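Local coordinates for protein horse MILK lysozyme (Equus caballus, PDB 2EQL) that cleaves the beta-1,4 linkages between N-acetylmuramic acid and N-acetylglucosamine in bacterial peptidoglycan, lysing bacteria, and binds one calcium ion, at residues F3-L8 against S36-R41; S24-V29 against S121-S126. All blocks are in the same frame, centred on the assembly; numbering follows the deposited sequence.

Contact 1 (F3-L8 against S36-R41)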
loop_
_atom_site.group_PDB
_atom_site.type_symbol
_atom_site.label_atom_id
_atom_site.label_comp_id
_atom_site.label_asym_id
_atom_site.label_seq_id
_atom_site.Cartn_x
_atom_site.Cartn_y
_atom_site.Cartn_z
ATOM N N PHE A 3 5.846 6.331 -9.179
ATOM C CA PHE A 3 4.742 7.127 -9.682
ATOM C C PHE A 3 4.946 8.551 -9.245
ATOM O O PHE A 3 5.659 8.807 -8.262
ATOM C CB PHE A 3 3.442 6.710 -9.103
ATOM C CG PHE A 3 3.031 5.311 -9.487
ATOM C CD1 PHE A 3 3.507 4.229 -8.748
ATOM C CD2 PHE A 3 2.186 5.145 -10.575
ATOM C CE1 PHE A 3 3.150 2.966 -9.090
ATOM C CE2 PHE A 3 1.831 3.863 -10.916
ATOM C CZ PHE A 3 2.320 2.784 -10.168
ATOM N N SER A 4 4.392 9.508 -9.988
ATOM C CA SER A 4 4.332 10.816 -9.406
ATOM C C SER A 4 3.065 10.694 -8.549
ATOM O O SER A 4 2.276 9.769 -8.695
ATOM C CB SER A 4 4.176 11.878 -10.480
ATOM O OG SER A 4 2.847 12.036 -11.009
ATOM N N LYS A 5 2.784 11.690 -7.724
ATOM C CA LYS A 5 1.630 11.712 -6.853
ATOM C C LYS A 5 0.271 11.526 -7.572
ATOM O O LYS A 5 -0.595 10.672 -7.332
ATOM C CB LYS A 5 1.778 13.042 -6.151
ATOM C CG LYS A 5 0.722 13.335 -5.133
ATOM C CD LYS A 5 0.485 14.805 -5.333
ATOM C CE LYS A 5 -0.139 15.463 -4.139
ATOM N NZ LYS A 5 0.747 15.483 -3.003
ATOM N N CYS A 6 0.143 12.419 -8.547
ATOM C CA CYS A 6 -1.032 12.511 -9.347
ATOM C C CYS A 6 -1.133 11.304 -10.238
ATOM O O CYS A 6 -2.242 10.800 -10.376
ATOM C CB CYS A 6 -0.949 13.788 -10.113
ATOM S SG CYS A 6 -0.687 15.248 -9.048
ATOM N N GLU A 7 -0.018 10.772 -10.757
ATOM C CA GLU A 7 0.022 9.572 -11.622
ATOM C C GLU A 7 -0.738 8.407 -11.022
ATOM O O GLU A 7 -1.494 7.666 -11.645
ATOM C CB GLU A 7 1.428 8.990 -11.819
ATOM C CG GLU A 7 2.378 9.355 -12.924
ATOM C CD GLU A 7 2.960 8.052 -13.394
ATOM O OE1 GLU A 7 2.265 7.348 -14.109
ATOM O OE2 GLU A 7 4.055 7.697 -13.001
ATOM N N LEU A 8 -0.363 8.238 -9.772
ATOM C CA LEU A 8 -0.881 7.230 -8.891
ATOM C C LEU A 8 -2.331 7.462 -8.434
ATOM O O LEU A 8 -3.092 6.466 -8.324
ATOM C CB LEU A 8 0.125 7.234 -7.803
ATOM C CG LEU A 8 -0.090 6.760 -6.472
ATOM C CD1 LEU A 8 0.352 5.374 -6.215
ATOM C CD2 LEU A 8 0.776 7.654 -5.703
ATOM N N SER A 36 6.397 4.029 0.783
ATOM C CA SER A 36 7.257 3.490 -0.249
ATOM C C SER A 36 7.996 4.465 -1.146
ATOM O O SER A 36 8.826 4.122 -1.993
ATOM C CB SER A 36 6.419 2.593 -1.163
ATOM O OG SER A 36 5.410 3.306 -1.910
ATOM N N ASN A 37 7.523 5.687 -0.973
ATOM C CA ASN A 37 7.831 6.812 -1.808
ATOM C C ASN A 37 7.273 6.621 -3.219
ATOM O O ASN A 37 7.865 7.066 -4.199
ATOM C CB ASN A 37 9.347 7.030 -1.782
ATOM C CG ASN A 37 9.594 8.207 -0.847
ATOM O OD1 ASN A 37 9.721 8.080 0.385
ATOM N ND2 ASN A 37 9.572 9.429 -1.411
ATOM N N PHE A 38 6.092 5.994 -3.343
ATOM C CA PHE A 38 5.418 5.776 -4.618
ATOM C C PHE A 38 6.279 4.872 -5.509
ATOM O O PHE A 38 6.264 4.949 -6.739
ATOM C CB PHE A 38 5.177 7.104 -5.366
ATOM C CG PHE A 38 4.426 8.255 -4.699
ATOM C CD1 PHE A 38 3.368 8.031 -3.849
ATOM C CD2 PHE A 38 4.759 9.551 -5.019
ATOM C CE1 PHE A 38 2.629 9.080 -3.328
ATOM C CE2 PHE A 38 4.008 10.581 -4.483
ATOM C CZ PHE A 38 2.942 10.366 -3.642
ATOM N N ASN A 39 7.070 3.976 -4.951
ATOM C CA ASN A 39 7.943 3.207 -5.773
ATOM C C ASN A 39 7.524 1.809 -5.518
ATOM O O ASN A 39 7.343 1.410 -4.373
ATOM C CB ASN A 39 9.387 3.390 -5.368
ATOM C CG ASN A 39 10.459 2.531 -6.078
ATOM O OD1 ASN A 39 10.277 1.718 -7.014
ATOM N ND2 ASN A 39 11.656 2.731 -5.536
ATOM N N THR A 40 7.427 1.085 -6.635
ATOM C CA THR A 40 7.044 -0.319 -6.637
ATOM C C THR A 40 8.214 -1.258 -6.310
ATOM O O THR A 40 8.046 -2.436 -6.068
ATOM C CB THR A 40 6.359 -0.564 -8.031
ATOM O OG1 THR A 40 7.291 -0.228 -9.035
ATOM C CG2 THR A 40 5.143 0.366 -8.262
ATOM N N ARG A 41 9.428 -0.760 -6.215
ATOM C CA ARG A 41 10.538 -1.556 -5.753
ATOM C C ARG A 41 10.795 -1.277 -4.274
ATOM O O ARG A 41 11.907 -1.502 -3.792
ATOM C CB ARG A 41 11.826 -1.233 -6.523
ATOM C CG ARG A 41 12.042 -2.080 -7.744
ATOM C CD ARG A 41 12.069 -1.245 -9.002
ATOM N NE ARG A 41 11.297 -2.055 -9.918
ATOM C CZ ARG A 41 11.496 -2.108 -11.235
ATOM N NH1 ARG A 41 12.379 -1.335 -11.899
ATOM N NH2 ARG A 41 10.724 -2.968 -11.887
#
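Phe38 lays its ring against the start of the N-terminal helix 5-13 while its carbonyl takes the backbone N-H of Phe3, so one residue supplies most of the apolar surface and accepts the hydrogen bond that crosses the contact. In the C-type lysozyme fold it is here that the loop between helix 25-36 and the first strand, 43-45, is tied back to the chain's beginning. Asn37 leaves the preceding helix with positive phi, and Phe38 also has positive phi (63°); the chain turns there and presents the ring to helix 5-13. Phe3, Lys5 and Leu8 close on it, the Lys5 side chain crossing it obliquely. The near rim, CD2, lies 3.4 Å from Phe3 O, and CE2 comes within 3.5 Å of Lys5 CA, with the root of the Lys5 side chain, CB and CG, beside CE2 and CZ. From the CD1 side, Leu8 reaches in with a single methyl, CD2, 3.2 Å from Phe38 CD1, an approach made at about a right angle. Val29, Ala32 and Glu33 of helix 25-36 also touch this ring, which is thus wedged between the two helices.

Phe3 N gives Phe38 O a 2.8 Å bond with an N-H...O angle of 159°, the donor lying in the carbonyl plane. With CG anti to its own carbonyl carbon (chi1 -64°), the Phe3 ring runs beside its backbone N and along the loop, its edge turned to Phe38 O and then to Thr40. The loop receives a second tie from Lys1, whose backbone is hydrogen-bonded to that of Thr40 and, through its N, to Thr40 OG1. The methyl is left to meet the ring: Thr40 CG2 sits at its edge, 3.4 Å from Phe3 CE1.

Contact 2 (S24-V29 against S121-S126)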
loop_
_atom_site.group_PDB
_atom_site.type_symbol
_atom_site.label_atom_id
_atom_site.label_comp_id
_atom_site.label_asym_id
_atom_site.label_seq_id
_atom_site.Cartn_x
_atom_site.Cartn_y
_atom_site.Cartn_z
ATOM N N SER A 24 -10.695 7.975 1.677
ATOM C CA SER A 24 -10.714 8.657 0.402
ATOM C C SER A 24 -9.440 8.403 -0.387
ATOM O O SER A 24 -8.469 7.953 0.223
ATOM C CB SER A 24 -10.934 10.159 0.703
ATOM O OG SER A 24 -10.246 10.625 1.873
ATOM N N LEU A 25 -9.365 8.805 -1.673
ATOM C CA LEU A 25 -8.209 8.634 -2.540
ATOM C C LEU A 25 -6.986 9.196 -1.850
ATOM O O LEU A 25 -5.993 8.495 -1.768
ATOM C CB LEU A 25 -8.351 9.409 -3.830
ATOM C CG LEU A 25 -8.273 8.757 -5.184
ATOM C CD1 LEU A 25 -8.139 9.837 -6.248
ATOM C CD2 LEU A 25 -7.143 7.729 -5.174
ATOM N N ALA A 26 -7.098 10.448 -1.323
ATOM C CA ALA A 26 -6.069 11.190 -0.601
ATOM C C ALA A 26 -5.422 10.370 0.454
ATOM O O ALA A 26 -4.222 10.409 0.592
ATOM C CB ALA A 26 -6.600 12.404 0.129
ATOM N N ASN A 27 -6.193 9.569 1.167
ATOM C CA ASN A 27 -5.695 8.711 2.222
ATOM C C ASN A 27 -4.736 7.660 1.738
ATOM O O ASN A 27 -3.585 7.582 2.180
ATOM C CB ASN A 27 -6.881 8.102 2.874
ATOM C CG ASN A 27 -7.122 8.927 4.104
ATOM O OD1 ASN A 27 -6.387 8.822 5.077
ATOM N ND2 ASN A 27 -8.090 9.829 4.126
ATOM N N TRP A 28 -5.243 6.925 0.748
ATOM C CA TRP A 28 -4.566 5.854 0.032
ATOM C C TRP A 28 -3.268 6.366 -0.583
ATOM O O TRP A 28 -2.221 5.771 -0.377
ATOM C CB TRP A 28 -5.493 5.315 -1.099
ATOM C CG TRP A 28 -6.641 4.490 -0.562
ATOM C CD1 TRP A 28 -7.912 4.983 -0.479
ATOM C CD2 TRP A 28 -6.504 3.224 -0.044
ATOM N NE1 TRP A 28 -8.585 4.024 0.109
ATOM C CE2 TRP A 28 -7.786 2.957 0.387
ATOM C CE3 TRP A 28 -5.461 2.304 0.110
ATOM C CZ2 TRP A 28 -8.027 1.733 0.986
ATOM C CZ3 TRP A 28 -5.723 1.091 0.708
ATOM C CH2 TRP A 28 -7.004 0.806 1.142
ATOM N N VAL A 29 -3.323 7.477 -1.332
ATOM C CA VAL A 29 -2.173 8.085 -1.964
ATOM C C VAL A 29 -1.172 8.516 -0.922
ATOM O O VAL A 29 0.035 8.322 -1.086
ATOM C CB VAL A 29 -2.564 9.324 -2.810
ATOM C CG1 VAL A 29 -1.283 9.909 -3.481
ATOM C CG2 VAL A 29 -3.611 8.933 -3.859
ATOM N N SER A 121 -7.224 17.760 2.855
ATOM C CA SER A 121 -8.244 18.485 2.126
ATOM C C SER A 121 -7.849 19.095 0.794
ATOM O O SER A 121 -8.672 19.445 -0.054
ATOM C CB SER A 121 -8.743 19.587 3.031
ATOM O OG SER A 121 -8.591 19.188 4.390
ATOM N N GLU A 122 -6.546 19.309 0.666
ATOM C CA GLU A 122 -5.933 19.962 -0.480
ATOM C C GLU A 122 -4.622 19.228 -0.853
ATOM O O GLU A 122 -3.761 19.719 -1.589
ATOM C CB GLU A 122 -5.753 21.448 -0.086
ATOM C CG GLU A 122 -4.944 21.864 1.136
ATOM C CD GLU A 122 -5.336 21.302 2.531
ATOM O OE1 GLU A 122 -5.048 20.120 2.799
ATOM O OE2 GLU A 122 -5.866 22.061 3.357
ATOM N N TYR A 123 -4.548 17.929 -0.453
ATOM C CA TYR A 123 -3.417 17.066 -0.731
ATOM C C TYR A 123 -3.419 16.670 -2.215
ATOM O O TYR A 123 -2.368 16.634 -2.838
ATOM C CB TYR A 123 -3.511 15.857 0.158
ATOM C CG TYR A 123 -2.475 14.777 -0.097
ATOM C CD1 TYR A 123 -1.218 14.947 0.410
ATOM C CD2 TYR A 123 -2.790 13.629 -0.795
ATOM C CE1 TYR A 123 -0.290 13.968 0.241
ATOM C CE2 TYR A 123 -1.861 12.651 -0.966
ATOM C CZ TYR A 123 -0.632 12.850 -0.438
ATOM O OH TYR A 123 0.295 11.871 -0.500
ATOM N N LEU A 124 -4.540 16.392 -2.879
ATOM C CA LEU A 124 -4.443 16.149 -4.291
ATOM C C LEU A 124 -4.853 17.363 -5.101
ATOM O O LEU A 124 -5.122 17.244 -6.277
ATOM C CB LEU A 124 -5.304 14.951 -4.597
ATOM C CG LEU A 124 -4.950 13.734 -3.780
ATOM C CD1 LEU A 124 -6.025 12.684 -3.989
ATOM C CD2 LEU A 124 -3.572 13.222 -4.167
ATOM N N ALA A 125 -4.905 18.582 -4.556
ATOM C CA ALA A 125 -5.325 19.815 -5.255
ATOM C C ALA A 125 -4.810 20.044 -6.678
ATOM O O ALA A 125 -5.490 20.418 -7.633
ATOM C CB ALA A 125 -4.904 21.038 -4.409
ATOM N N SER A 126 -3.553 19.721 -6.840
ATOM C CA SER A 126 -2.903 19.924 -8.095
ATOM C C SER A 126 -2.980 18.710 -9.032
ATOM O O SER A 126 -2.443 18.682 -10.142
ATOM C CB SER A 126 -1.499 20.346 -7.674
ATOM O OG SER A 126 -0.989 19.596 -6.569
#
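Leu124 sets its forked end into the side of helix 25-36, and Tyr123 lies beside that leucine, so two consecutive residues of the C-terminal loop cover the first turn of this helix of the C-type lysozyme fold. The hollow is formed by Leu25, Ala26 and Val29. One prong, Leu124 CD1, drops onto the backbone where Ala26 has only a methyl to project, ending 3.6 Å from Ala26 N and 4.0 Å from Leu25 CB. The other prong, Leu124 CD2, points along the helix to Val29 CG1, 4.1 Å away. Leu124 CG is anti to the carbonyl carbon (chi1 -55°), which carries the fork out from the loop to the helix.

Tyr123 fills the next notch, between Ala26 and Val29. Its ring meets the helix with one long side: CD2 is 4.1 Å from Ala26 CB, and CE2 is 3.8 Å from Val29 CG1. Val29 CB lies in the plane of the ring, so the branched side chain abuts its edge. No hydrogen bond joins the two segments, and their hold is apolar shape matching near the surface. The ring's polar end continues along the helix to a hydrogen bond with Glu33, passing Val29 on the way, where Tyr123 OH lies 3.6 Å from Val29 O.

In the fold
Val29 is one place where the two contacts meet, their centres 13 Å apart, and Lys5 with Tyr123, a cation-pi pair, is another. Val29 CG1, which in contact 2 faces the C-terminal loop, is also 3.8 Å from Leu8 CD2 of contact 1, while Phe38 CE1 lies 3.5 Å from Val29 O. The Cys6-Cys127 disulfide ties helix 5-13 to the C-terminal end of the chain covalently. Contact 2 lies on the early part of helix 25-36, whose far end carries Glu35, the predicted catalytic acid; the Tyr123 side chain is about 10 Å from that of Glu35. At its Thr40 end, contact 1 comes near the inferred calcium site: the Thr40 side chain is about 6 Å from those of Asp85 and Asp91.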